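Local coordinates for antifreeze protein (Uncultured bacterium, PDB 6EIO), which binds ice through two faces and probably limits the growth of ice crystals, as antifreeze proteins of the ice-binding-like family do, at residues 88-93 / 213-218. Residues are numbered along the deposited sequence; the frame is centred on the assembly and turned at random.
Sequences LDITTA and LARNGA. With SO4 (sulfate ion), chain F.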
loop_
_atom_site.group_PDB
_atom_site.type_symbol
_atom_site.label_atom_id
_atom_site.label_comp_id
_atom_site.label_asym_id
_atom_site.label_seq_id
_atom_site.Cartn_x
_atom_site.Cartn_y
_atom_site.Cartn_z
ATOM N N LEU A 88 8.104 -9.786 -10.706
ATOM C CA LEU A 88 7.118 -10.580 -11.441
ATOM C C LEU A 88 5.868 -10.769 -10.601
ATOM O O LEU A 88 4.739 -10.702 -11.103
ATOM C CB LEU A 88 7.710 -11.951 -11.812
ATOM C CG LEU A 88 8.902 -11.919 -12.766
ATOM C CD1 LEU A 88 9.534 -13.301 -12.862
ATOM C CD2 LEU A 88 8.484 -11.425 -14.145
ATOM N N ASP A 89 6.060 -11.016 -9.306
ATOM C CA ASP A 89 4.934 -11.319 -8.432
ATOM C C ASP A 89 4.107 -10.075 -8.107
ATOM O O ASP A 89 2.880 -10.194 -7.936
ATOM C CB ASP A 89 5.430 -12.046 -7.175
ATOM C CG ASP A 89 5.995 -13.423 -7.493
ATOM O OD1 ASP A 89 5.852 -13.917 -8.631
ATOM O OD2 ASP A 89 6.578 -14.016 -6.564
ATOM N N ILE A 90 4.721 -8.890 -8.062
ATOM C CA ILE A 90 3.913 -7.686 -7.886
ATOM C C ILE A 90 3.183 -7.313 -9.169
ATOM O O ILE A 90 2.079 -6.759 -9.094
ATOM C CB ILE A 90 4.621 -6.495 -7.200
ATOM C CG1 ILE A 90 5.665 -5.834 -8.066
ATOM C CG2 ILE A 90 5.163 -6.923 -5.846
ATOM C CD1 ILE A 90 6.191 -4.533 -7.465
ATOM N N THR A 91 3.733 -7.631 -10.344
ATOM C CA THR A 91 2.946 -7.486 -11.569
ATOM C C THR A 91 1.718 -8.382 -11.523
ATOM O O THR A 91 0.599 -7.941 -11.808
ATOM C CB THR A 91 3.825 -7.784 -12.773
ATOM O OG1 THR A 91 4.820 -6.761 -12.834
ATOM C CG2 THR A 91 2.998 -7.823 -14.072
ATOM N N THR A 92 1.905 -9.643 -11.122
ATOM C CA THR A 92 0.768 -10.551 -10.993
ATOM C C THR A 92 -0.274 -9.989 -10.025
ATOM O O THR A 92 -1.477 -9.985 -10.312
ATOM C CB THR A 92 1.279 -11.921 -10.528
ATOM O OG1 THR A 92 2.152 -12.425 -11.535
ATOM C CG2 THR A 92 0.138 -12.901 -10.243
ATOM N N ALA A 93 0.177 -9.519 -8.861
ATOM C CA ALA A 93 -0.740 -9.008 -7.849
ATOM C C ALA A 93 -1.472 -7.756 -8.334
ATOM O O ALA A 93 -2.674 -7.598 -8.101
ATOM C CB ALA A 93 0.024 -8.698 -6.565
ATOM N N LEU A 213 4.946 -0.887 -2.845
ATOM C CA LEU A 213 5.419 -1.733 -3.944
ATOM C C LEU A 213 5.215 -0.959 -5.252
ATOM O O LEU A 213 4.093 -0.885 -5.765
ATOM C CB LEU A 213 4.657 -3.063 -3.952
ATOM C CG LEU A 213 4.633 -3.807 -2.616
ATOM C CD1 LEU A 213 3.816 -5.081 -2.726
ATOM C CD2 LEU A 213 6.037 -4.117 -2.080
ATOM N N ALA A 214 6.292 -0.373 -5.766
ATOM C CA ALA A 214 6.258 0.384 -7.002
ATOM C C ALA A 214 6.827 -0.484 -8.120
ATOM O O ALA A 214 7.940 -1.002 -8.019
ATOM C CB ALA A 214 7.068 1.670 -6.864
ATOM N N ARG A 215 6.051 -0.641 -9.186
ATOM C CA ARG A 215 6.459 -1.520 -10.271
ATOM C C ARG A 215 7.536 -0.893 -11.147
ATOM O O ARG A 215 8.635 -1.441 -11.287
ATOM C CB ARG A 215 5.258 -1.923 -11.121
ATOM C CG ARG A 215 4.320 -2.885 -10.396
ATOM C CD ARG A 215 3.144 -3.310 -11.272
ATOM N NE ARG A 215 3.616 -3.862 -12.545
ATOM C CZ ARG A 215 2.887 -3.991 -13.639
ATOM N NH1 ARG A 215 1.606 -3.680 -13.608
ATOM N NH2 ARG A 215 3.450 -4.429 -14.756
ATOM N N ASN A 216 7.221 0.238 -11.783
ATOM C CA ASN A 216 8.113 0.751 -12.810
ATOM C C ASN A 216 8.862 2.005 -12.413
ATOM O O ASN A 216 9.888 2.314 -13.027
ATOM C CB ASN A 216 7.342 0.947 -14.114
ATOM C CG ASN A 216 6.837 -0.371 -14.651
ATOM O OD1 ASN A 216 7.450 -1.429 -14.440
ATOM N ND2 ASN A 216 5.706 -0.333 -15.325
ATOM N N GLY A 217 8.384 2.721 -11.401
ATOM C CA GLY A 217 9.004 3.940 -10.952
ATOM C C GLY A 217 9.760 3.792 -9.652
ATOM O O GLY A 217 10.286 2.721 -9.322
ATOM N N ALA A 218 9.848 4.906 -8.946
ATOM C CA ALA A 218 10.758 5.059 -7.830
ATOM C C ALA A 218 9.996 5.135 -6.522
ATOM O O ALA A 218 8.858 5.622 -6.476
ATOM C CB ALA A 218 11.550 6.351 -7.983
HETATM S S SO4 F . 2.057 -6.270 -17.821
HETATM O O1 SO4 F . 1.664 -6.087 -19.218
HETATM O O2 SO4 F . 1.188 -7.271 -17.196
HETATM O O3 SO4 F . 1.985 -4.993 -17.116
HETATM O O4 SO4 F . 3.441 -6.750 -17.799
#
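Thr-91 and Arg-215 mark the closest backbone approach, CA to CA 7.0 Å, where a middle turn of helix 81-99 passes the end of strand 207-214 and the turn that follows it. No clear hydrogen bond joins the two segments, so side chains carry the contact. Ile-90 packs between the Arg-215 side chain and Leu-213: its CG1 branch sits between the backbone N and carbonyl carbon (chi1 71°), which sends CD1 along the aliphatic stem of Arg-215, 3.8 Å from Arg-215 CG, the two chains running past each other in opposite senses. The other branch turns to the strand, Ile-90 CG2 lying 3.9 Å from Leu-213 CD1. Arg-215 bends at chi3 (54°) and crosses Thr-91 at about a right angle. Thr-91 CG2 lies over one face of the guanidinium, offset toward its rim and 3.5 Å from Arg-215 NH2, while Thr-91 OG1 comes within 3.2 Å of Arg-215 NE. At the guanidinium edge, in its plane, Arg-215 NH2 donates a nearly straight hydrogen bond (2.8 Å, 171°) to O3 of a sulfate ion, probably from the crystallisation liquor. With an alanine in place of Arg-215, the sulfate would probably lose this anchor and the flank of Ile-90 CD1 its apolar cover. The hydroxyl of Thr-91 is hydrogen-bonded to the carbonyl O of Lys-87, one turn back, and the Lys-87 amine bonds to Arg-215 O, tying the helix to the turn; Tyr-94 adds a cation-pi contact to Arg-215. The arrangement is that of the ice-binding-like fold, a beta-solenoid flanked by a long helix: Ile-90 and Leu-213 both pack on Ile-39 of strand 36-40, while backbone hydrogen bonds link Leu-213 to strand 193-196, setting helix 81-99 against parallel strands of neighbouring coils.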